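Local atomic coordinates of CPI (Ascaris lumbricoides, PDB entry 4IT7), a protein that probably inhibits cysteine endopeptidases, as other cystatins do, and is implicated in immune modulation by a human roundworm. Residues 8-14 with 45-51; 19-23 with 58-62; 34-39 with 70-75. All blocks are in the same frame, centred on the assembly; numbering follows the deposited sequence.

Overall arrangement
From the N terminus the chain lays down edge strand 10-11, helix 17-33 and then three long strands before the last one, 102-112. Interaction 1 closes the first loop: strand 38-51 returns past the helix to pair with 8-14. Interaction 2 closes the next, bringing strand 56-70 under the start of the helix, and it touches interaction 1 directly. Interaction 3 joins the turn after the helix to the turn leaving strand 56-70; its centre is about 29 Å from that of interaction 1, on the opposite side of the chain's centre. All three cross, tying the edge strand to the sheet, the first turns of the helix to its central strand, and the turn after the helix to the loop beyond strand 56-70.

Interaction 1 of 3, residues 8-14 with 45-51; sequences GFSTKDV and VISAKTQ
Chi1 values of 64° at Lys49 and 63° at Gln51 place each CG between backbone N and carbonyl carbon, and from there the two extended chains flank the Phe9 ring on opposite faces. This sandwich sits where edge strand 10-11 joins the cystatin sheet, antiparallel to strand 38-51. On one face Lys49 lays its CE 3.9 Å from the Phe9 ring centroid, a CH-pi contact, with NZ following as a cation-pi partner at 4.4 Å. The other face takes Gln51 CG, 3.8 Å from the same centroid, and the Gln51 amide stacks only 9° from parallel to the ring. Gln51 opens the Gln-Val-Val-Ala-Gly sequence, a cystatin signature that in relatives forms, with the N-terminal segment, part of the protease-binding wedge.

Ser10 and Thr50 make a hydrogen-bonded pair: Ser10 N donates to Thr50 O (2.8 Å), and Thr50 N returns a bond to Ser10 O. Lys12 drapes its CG across Thr50 CG2 while its NZ goes to Asp16, and Val14 packs on Val45. Lys12 N still reaches Ala48 O (2.9 Å); past it the backbones separate and a water bridges them, donating to Lys12 O at 2.6 Å and accepting from Ala48 N at 3.1 Å.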
loop_
_atom_site.group_PDB
_atom_site.type_symbol
_atom_site.label_atom_id
_atom_site.label_comp_id
_atom_site.label_asym_id
_atom_site.label_seq_id
_atom_site.Cartn_x
_atom_site.Cartn_y
_atom_site.Cartn_z
ATOM N N GLY A 8 -14.404 -5.397 16.307
ATOM C CA GLY A 8 -14.293 -5.991 14.976
ATOM C C GLY A 8 -14.135 -4.930 13.904
ATOM O O GLY A 8 -14.261 -3.712 14.157
ATOM N N PHE A 9 -13.857 -5.394 12.701
ATOM C CA PHE A 9 -13.548 -4.501 11.603
ATOM C C PHE A 9 -14.743 -3.820 10.981
ATOM O O PHE A 9 -15.814 -4.381 10.930
ATOM C CB PHE A 9 -12.783 -5.260 10.532
ATOM C CG PHE A 9 -11.346 -5.466 10.870
ATOM C CD1 PHE A 9 -10.387 -4.516 10.497
ATOM C CD2 PHE A 9 -10.948 -6.589 11.575
ATOM C CE1 PHE A 9 -9.061 -4.713 10.812
ATOM C CE2 PHE A 9 -9.612 -6.796 11.879
ATOM C CZ PHE A 9 -8.668 -5.851 11.499
ATOM N N SER A 10 -14.545 -2.605 10.485
ATOM C CA SER A 10 -15.593 -1.923 9.730
ATOM C C SER A 10 -15.114 -1.362 8.358
ATOM O O SER A 10 -14.088 -0.675 8.267
ATOM C CB SER A 10 -16.278 -0.858 10.598
ATOM O OG SER A 10 -15.735 0.428 10.367
ATOM N N THR A 11 -15.866 -1.690 7.308
ATOM C CA THR A 11 -15.573 -1.310 5.934
ATOM C C THR A 11 -15.401 0.167 5.838
ATOM O O THR A 11 -16.078 0.906 6.484
ATOM C CB THR A 11 -16.711 -1.726 4.983
ATOM O OG1 THR A 11 -16.751 -3.148 4.920
ATOM C CG2 THR A 11 -16.488 -1.201 3.580
ATOM N N LYS A 12 -14.485 0.598 5.001
ATOM C CA LYS A 12 -14.163 1.987 4.931
ATOM C C LYS A 12 -14.084 2.268 3.442
ATOM O O LYS A 12 -13.908 1.348 2.652
ATOM C CB LYS A 12 -12.848 2.223 5.709
ATOM C CG LYS A 12 -12.583 3.638 6.165
ATOM C CD LYS A 12 -13.371 4.030 7.414
ATOM C CE LYS A 12 -12.659 5.122 8.222
ATOM N NZ LYS A 12 -11.900 6.124 7.412
ATOM N N ASP A 13 -14.259 3.526 3.051
ATOM C CA ASP A 13 -14.304 3.878 1.650
ATOM C C ASP A 13 -12.915 4.104 1.058
ATOM O O ASP A 13 -12.114 4.889 1.597
ATOM C CB ASP A 13 -15.184 5.089 1.422
ATOM C CG ASP A 13 -15.223 5.493 -0.023
ATOM O OD1 ASP A 13 -15.189 4.621 -0.917
ATOM O OD2 ASP A 13 -15.272 6.693 -0.290
ATOM N N VAL A 14 -12.656 3.456 -0.076
ATOM C CA VAL A 14 -11.305 3.440 -0.655
ATOM C C VAL A 14 -10.923 4.789 -1.260
ATOM O O VAL A 14 -9.779 4.974 -1.686
ATOM C CB VAL A 14 -11.066 2.267 -1.650
ATOM C CG1 VAL A 14 -11.643 0.962 -1.125
ATOM C CG2 VAL A 14 -11.645 2.585 -3.010
ATOM N N VAL A 45 -6.898 0.783 -4.937
ATOM C CA VAL A 45 -7.156 0.282 -3.630
ATOM C C VAL A 45 -8.383 -0.631 -3.750
ATOM O O VAL A 45 -9.469 -0.149 -3.893
ATOM C CB VAL A 45 -7.343 1.420 -2.589
ATOM C CG1 VAL A 45 -7.340 0.829 -1.203
ATOM C CG2 VAL A 45 -6.247 2.489 -2.703
ATOM N N ILE A 46 -8.185 -1.940 -3.663
ATOM C CA ILE A 46 -9.299 -2.922 -3.756
ATOM C C ILE A 46 -10.246 -2.790 -2.535
ATOM O O ILE A 46 -11.459 -2.652 -2.697
ATOM C CB ILE A 46 -8.750 -4.346 -3.814
ATOM C CG1 ILE A 46 -7.918 -4.543 -5.059
ATOM C CG2 ILE A 46 -9.824 -5.422 -3.725
ATOM C CD1 ILE A 46 -6.989 -5.749 -4.903
ATOM N N SER A 47 -9.700 -2.820 -1.314
ATOM C CA SER A 47 -10.524 -2.618 -0.123
ATOM C C SER A 47 -9.797 -1.923 1.041
ATOM O O SER A 47 -8.565 -1.784 1.021
ATOM C CB SER A 47 -11.074 -3.952 0.328
ATOM O OG SER A 47 -10.029 -4.772 0.789
ATOM N N ALA A 48 -10.574 -1.517 2.054
ATOM C CA ALA A 48 -10.053 -0.803 3.211
ATOM C C ALA A 48 -10.980 -1.052 4.361
ATOM O O ALA A 48 -12.187 -0.959 4.210
ATOM C CB ALA A 48 -9.985 0.677 2.914
ATOM N N LYS A 49 -10.432 -1.378 5.523
ATOM C CA LYS A 49 -11.262 -1.630 6.679
ATOM C C LYS A 49 -10.497 -1.297 7.947
ATOM O O LYS A 49 -9.317 -1.657 8.083
ATOM C CB LYS A 49 -11.679 -3.086 6.709
ATOM C CG LYS A 49 -10.521 -4.038 6.880
ATOM C CD LYS A 49 -11.022 -5.460 6.733
ATOM C CE LYS A 49 -10.049 -6.436 7.353
ATOM N NZ LYS A 49 -10.641 -7.806 7.387
ATOM N N THR A 50 -11.181 -0.650 8.886
ATOM C CA THR A 50 -10.553 -0.182 10.115
ATOM C C THR A 50 -11.196 -0.801 11.351
ATOM O O THR A 50 -12.405 -1.067 11.389
ATOM C CB THR A 50 -10.539 1.355 10.199
ATOM O OG1 THR A 50 -11.845 1.823 10.532
ATOM C CG2 THR A 50 -10.142 1.976 8.859
ATOM N N GLN A 51 -10.359 -1.122 12.327
ATOM C CA GLN A 51 -10.815 -1.444 13.638
ATOM C C GLN A 51 -10.137 -0.515 14.637
ATOM O O GLN A 51 -9.138 0.142 14.329
ATOM C CB GLN A 51 -10.563 -2.903 13.968
ATOM C CG GLN A 51 -9.121 -3.317 13.992
ATOM C CD GLN A 51 -8.950 -4.616 14.731
ATOM O OE1 GLN A 51 -9.936 -5.246 15.130
ATOM N NE2 GLN A 51 -7.696 -5.034 14.926
HETATM O O HOH W 1 -13.538 -0.858 1.270
#

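Interaction 2 of 3, residues 19-23 with 58-62; sequences IQALA and TVLEL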
loop_
_atom_site.group_PDB
_atom_site.type_symbol
_atom_site.label_atom_id
_atom_site.label_comp_id
_atom_site.label_asym_id
_atom_site.label_seq_id
_atom_site.Cartn_x
_atom_site.Cartn_y
_atom_site.Cartn_z
ATOM N N ILE A 19 -7.508 7.304 3.558
ATOM C CA ILE A 19 -7.198 5.965 3.058
ATOM C C ILE A 19 -6.202 6.061 1.900
ATOM O O ILE A 19 -5.221 5.338 1.905
ATOM C CB ILE A 19 -8.440 5.132 2.644
ATOM C CG1 ILE A 19 -9.320 4.840 3.865
ATOM C CG2 ILE A 19 -8.032 3.823 1.932
ATOM C CD1 ILE A 19 -8.714 4.029 4.994
ATOM N N GLN A 20 -6.441 6.965 0.952
ATOM C CA GLN A 20 -5.512 7.208 -0.140
ATOM C C GLN A 20 -4.049 7.503 0.326
ATOM O O GLN A 20 -3.101 6.834 -0.111
ATOM C CB GLN A 20 -6.048 8.327 -1.029
ATOM C CG GLN A 20 -7.262 7.914 -1.885
ATOM C CD GLN A 20 -6.956 6.855 -2.959
ATOM O OE1 GLN A 20 -5.934 6.911 -3.628
ATOM N NE2 GLN A 20 -7.863 5.898 -3.133
ATOM N N ALA A 21 -3.888 8.482 1.222
ATOM C CA ALA A 21 -2.597 8.816 1.876
ATOM C C ALA A 21 -1.957 7.572 2.429
ATOM O O ALA A 21 -0.793 7.286 2.134
ATOM C CB ALA A 21 -2.813 9.816 3.005
ATOM N N LEU A 22 -2.723 6.801 3.200
ATOM C CA LEU A 22 -2.168 5.583 3.745
ATOM C C LEU A 22 -1.709 4.564 2.673
ATOM O O LEU A 22 -0.628 3.958 2.835
ATOM C CB LEU A 22 -3.132 4.897 4.716
ATOM C CG LEU A 22 -3.470 5.471 6.096
ATOM C CD1 LEU A 22 -4.310 4.447 6.838
ATOM C CD2 LEU A 22 -2.296 5.976 6.936
ATOM N N ALA A 23 -2.516 4.363 1.609
ATOM C CA ALA A 23 -2.133 3.447 0.491
ATOM C C ALA A 23 -0.789 3.925 -0.118
ATOM O O ALA A 23 0.080 3.133 -0.385
ATOM C CB ALA A 23 -3.232 3.362 -0.571
ATOM N N THR A 58 -5.837 -0.237 10.297
ATOM C CA THR A 58 -6.382 -0.215 8.953
ATOM C C THR A 58 -5.767 -1.299 8.057
ATOM O O THR A 58 -4.544 -1.342 7.903
ATOM C CB THR A 58 -6.107 1.137 8.287
ATOM O OG1 THR A 58 -6.622 2.198 9.103
ATOM C CG2 THR A 58 -6.727 1.166 6.884
ATOM N N VAL A 59 -6.597 -2.148 7.457
ATOM C CA VAL A 59 -6.095 -3.197 6.565
ATOM C C VAL A 59 -6.550 -2.833 5.164
ATOM O O VAL A 59 -7.749 -2.569 4.919
ATOM C CB VAL A 59 -6.517 -4.635 6.949
ATOM C CG1 VAL A 59 -6.059 -5.629 5.859
ATOM C CG2 VAL A 59 -5.937 -5.046 8.293
ATOM N N LEU A 60 -5.568 -2.751 4.275
ATOM C CA LEU A 60 -5.797 -2.386 2.894
ATOM C C LEU A 60 -5.399 -3.533 2.003
ATOM O O LEU A 60 -4.459 -4.273 2.314
ATOM C CB LEU A 60 -4.985 -1.125 2.481
ATOM C CG LEU A 60 -4.988 0.128 3.353
ATOM C CD1 LEU A 60 -3.966 1.120 2.839
ATOM C CD2 LEU A 60 -6.376 0.758 3.391
ATOM N N GLU A 61 -6.142 -3.678 0.903
ATOM C CA GLU A 61 -5.727 -4.540 -0.176
ATOM C C GLU A 61 -5.476 -3.628 -1.329
ATOM O O GLU A 61 -6.362 -2.901 -1.744
ATOM C CB GLU A 61 -6.821 -5.489 -0.580
ATOM C CG GLU A 61 -6.948 -6.752 0.242
ATOM C CD GLU A 61 -8.142 -7.565 -0.262
ATOM O OE1 GLU A 61 -9.277 -7.049 -0.227
ATOM O OE2 GLU A 61 -7.954 -8.698 -0.737
ATOM N N LEU A 62 -4.253 -3.699 -1.852
ATOM C CA LEU A 62 -3.813 -2.870 -2.940
ATOM C C LEU A 62 -3.562 -3.752 -4.136
ATOM O O LEU A 62 -2.918 -4.810 -4.027
ATOM C CB LEU A 62 -2.502 -2.134 -2.550
ATOM C CG LEU A 62 -2.586 -1.262 -1.269
ATOM C CD1 LEU A 62 -1.230 -0.665 -0.902
ATOM C CD2 LEU A 62 -3.584 -0.139 -1.429
#
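Thr58 meets two residues of the helix at once. Its CG2 lies 4.0 Å from Ile19 CD1, the two side chains crossing at a slant, while Leu22 comes at it tip to tip, Leu22 CD1 ending 3.9 Å from Thr58 OG1. The methyl of the threonine thus works as part of the apolar surface where the helix rests on the sheet, the core arrangement of the cystatin fold.

Two residues on, Leu60 sits in the middle and covers the most ground. With chi1 at -48° its CG lies beside the backbone N, and the two methyls fork against the helix. CD1 presses on the backbone where Leu22 passes into Ala23, reaching 3.8 Å from Ala23 N, and also touches Ala23 CB. CD2 runs the other way and slides past Ile19, meeting Ile19 CG2 at 3.8 Å. The small Ala23 probably lets the helix come close here, its CA being the nearest to that of Leu60.

Leu62 then completes the row with its CD2 3.6 Å from Ala23 CB, and its other methyl, CD1, lies near Ala23 O. No hydrogen bond crosses the interface; all six touching residues are buried and the grip is purely van der Waals.

The axes of 19-23 and 58-62 pass 10.0 Å apart and cross at -68°. Strand 56-70 is central in the sheet, bonded to 38-51 and 88-97, and both neighbours extend this floor: Ala48 also touches Ile19 and Leu60, while Ile94 touches Leu22.

Interaction 3 of 3, residues 34-39 with 70-75; sequences SNDLFQ and RKNETS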
loop_
_atom_site.group_PDB
_atom_site.type_symbol
_atom_site.label_atom_id
_atom_site.label_comp_id
_atom_site.label_asym_id
_atom_site.label_seq_id
_atom_site.Cartn_x
_atom_site.Cartn_y
_atom_site.Cartn_z
ATOM N N SER A 34 10.865 -4.499 -1.322
ATOM C CA SER A 34 10.717 -5.514 -2.381
ATOM C C SER A 34 12.070 -5.816 -3.054
ATOM O O SER A 34 12.869 -4.890 -3.272
ATOM C CB SER A 34 9.711 -4.991 -3.408
ATOM O OG SER A 34 9.840 -5.625 -4.664
ATOM N N ASN A 35 12.336 -7.097 -3.341
ATOM C CA ASN A 35 13.520 -7.520 -4.161
ATOM C C ASN A 35 13.527 -7.054 -5.612
ATOM O O ASN A 35 14.546 -7.147 -6.303
ATOM C CB ASN A 35 13.657 -9.032 -4.199
ATOM C CG ASN A 35 14.174 -9.592 -2.910
ATOM O OD1 ASN A 35 15.114 -9.058 -2.284
ATOM N ND2 ASN A 35 13.556 -10.673 -2.480
ATOM N N ASP A 36 12.373 -6.624 -6.089
ATOM C CA ASP A 36 12.209 -6.219 -7.477
ATOM C C ASP A 36 13.117 -4.996 -7.742
ATOM O O ASP A 36 13.285 -4.166 -6.870
ATOM C CB ASP A 36 10.746 -5.887 -7.702
ATOM C CG ASP A 36 10.328 -6.023 -9.153
ATOM O OD1 ASP A 36 11.082 -5.605 -10.073
ATOM O OD2 ASP A 36 9.211 -6.535 -9.373
ATOM N N LEU A 37 13.738 -4.922 -8.915
ATOM C CA LEU A 37 14.537 -3.762 -9.307
ATOM C C LEU A 37 13.669 -2.601 -9.745
ATOM O O LEU A 37 14.121 -1.452 -9.789
ATOM C CB LEU A 37 15.470 -4.142 -10.486
ATOM C CG LEU A 37 16.951 -4.521 -10.195
ATOM C CD1 LEU A 37 17.720 -3.336 -9.626
ATOM C CD2 LEU A 37 17.098 -5.723 -9.258
ATOM N N PHE A 38 12.441 -2.898 -10.159
ATOM C CA PHE A 38 11.544 -1.869 -10.746
ATOM C C PHE A 38 10.471 -1.465 -9.712
ATOM O O PHE A 38 9.915 -2.333 -9.009
ATOM C CB PHE A 38 10.847 -2.418 -12.009
ATOM C CG PHE A 38 11.770 -2.578 -13.191
ATOM C CD1 PHE A 38 11.813 -1.603 -14.188
ATOM C CD2 PHE A 38 12.601 -3.708 -13.317
ATOM C CE1 PHE A 38 12.667 -1.736 -15.278
ATOM C CE2 PHE A 38 13.467 -3.835 -14.408
ATOM C CZ PHE A 38 13.491 -2.844 -15.388
ATOM N N GLN A 39 10.217 -0.164 -9.616
ATOM C CA GLN A 39 9.134 0.381 -8.818
ATOM C C GLN A 39 7.814 -0.214 -9.235
ATOM O O GLN A 39 7.595 -0.480 -10.433
ATOM C CB GLN A 39 9.004 1.874 -9.075
ATOM C CG GLN A 39 10.339 2.566 -9.017
ATOM C CD GLN A 39 10.414 3.547 -7.883
ATOM O OE1 GLN A 39 10.340 3.181 -6.682
ATOM N NE2 GLN A 39 10.562 4.812 -8.246
ATOM N N ARG A 70 13.138 2.252 -12.692
ATOM C CA ARG A 70 14.054 1.408 -11.994
ATOM C C ARG A 70 14.276 2.002 -10.653
ATOM O O ARG A 70 14.318 3.182 -10.521
ATOM C CB ARG A 70 15.348 1.228 -12.780
ATOM C CG ARG A 70 16.283 0.204 -12.176
ATOM C CD ARG A 70 17.462 -0.237 -13.038
ATOM N NE ARG A 70 18.346 0.861 -13.421
ATOM C CZ ARG A 70 18.336 1.449 -14.611
ATOM N NH1 ARG A 70 17.496 1.057 -15.547
ATOM N NH2 ARG A 70 19.156 2.436 -14.861
ATOM N N LYS A 71 14.382 1.159 -9.644
ATOM C CA LYS A 71 14.700 1.579 -8.288
ATOM C C LYS A 71 16.118 2.134 -8.190
ATOM O O LYS A 71 16.440 2.847 -7.290
ATOM C CB LYS A 71 14.508 0.426 -7.294
ATOM C CG LYS A 71 13.086 0.229 -6.808
ATOM C CD LYS A 71 12.968 -0.780 -5.699
ATOM C CE LYS A 71 11.702 -1.559 -5.799
ATOM N NZ LYS A 71 11.783 -2.824 -5.078
ATOM N N ASN A 72 16.965 1.773 -9.137
ATOM C CA ASN A 72 18.341 2.228 -9.141
ATOM C C ASN A 72 18.511 3.557 -9.801
ATOM O O ASN A 72 19.549 3.861 -10.295
ATOM C CB ASN A 72 19.240 1.184 -9.800
ATOM C CG ASN A 72 19.576 0.070 -8.858
ATOM O OD1 ASN A 72 19.476 0.244 -7.654
ATOM N ND2 ASN A 72 19.946 -1.062 -9.374
ATOM N N GLU A 73 17.463 4.345 -9.807
ATOM C CA GLU A 73 17.466 5.589 -10.533
ATOM C C GLU A 73 16.815 6.730 -9.806
ATOM O O GLU A 73 16.691 6.745 -8.613
ATOM C CB GLU A 73 16.734 5.425 -11.835
ATOM C CG GLU A 73 17.638 5.155 -13.003
ATOM C CD GLU A 73 16.888 5.097 -14.313
ATOM O OE1 GLU A 73 16.776 4.018 -14.877
ATOM O OE2 GLU A 73 16.429 6.135 -14.787
ATOM N N THR A 74 16.429 7.701 -10.593
ATOM C CA THR A 74 15.664 8.824 -10.151
ATOM C C THR A 74 14.864 9.329 -11.329
ATOM O O THR A 74 15.300 10.191 -12.063
ATOM C CB THR A 74 16.543 9.936 -9.636
ATOM O OG1 THR A 74 17.063 9.549 -8.379
ATOM C CG2 THR A 74 15.745 11.189 -9.490
ATOM N N SER A 75 13.679 8.763 -11.481
ATOM C CA SER A 75 12.807 9.020 -12.602
ATOM C C SER A 75 12.304 10.438 -12.685
ATOM O O SER A 75 12.028 11.064 -11.695
ATOM C CB SER A 75 11.623 8.079 -12.528
ATOM O OG SER A 75 11.667 7.369 -11.329
#
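Leu37 CD1 stands over the nitrogen end of the Asn72 amide, well out of its plane and close at 3.2 Å from Asn72 ND2. The Phe38 ring is approached obliquely by Arg70 N, and the Asp36 carboxylate is used from above: Phe38 N donates to Asp36 OD1 from 38° out of the carboxylate plane, at 3.0 Å, making an Asx turn. The guanidinium of Arg70 likewise meets its partner away from its plane, with Glu73 OE1 2.9 Å from Arg70 NH2, a salt bridge of charges alone. The Gln39 amide, swung round by a bend at chi2, brings OE1 to 4.0 Å from Lys71 CG and turns NE2 toward Ser75.

Lys71 carries the contact. Its backbone N gives Leu37 O a short bond of 2.6 Å, straight at 168° and nearly along the C=O axis. Its side chain leaves with CG beside the backbone N (chi1 -84°), passes over Leu37 O and runs back to the segment that follows the helix. There Lys71 NZ donates to Asp36 O at 2.7 Å and also to Asn31 O, while Ser34 O lies 3.0 Å from that same nitrogen. Carbonyls near a helix C-terminus probably make a favourable site for an ammonium group. Ser34 OG accepts from Asp36 N, an ST turn in the bend after the helix.

Phe38 and Arg70 form a non-hydrogen-bonded antiparallel pair with diverging side chains, at the start of strand 38-51 and the end of strand 56-70. Past it the chain folds into a type I turn, 70-73, within the loop spanned by the Cys69-Cys79 disulfide. Gln39 and Ser75 both touch Cys69, and Lys71 ties this outer loop back to the end of helix 17-33.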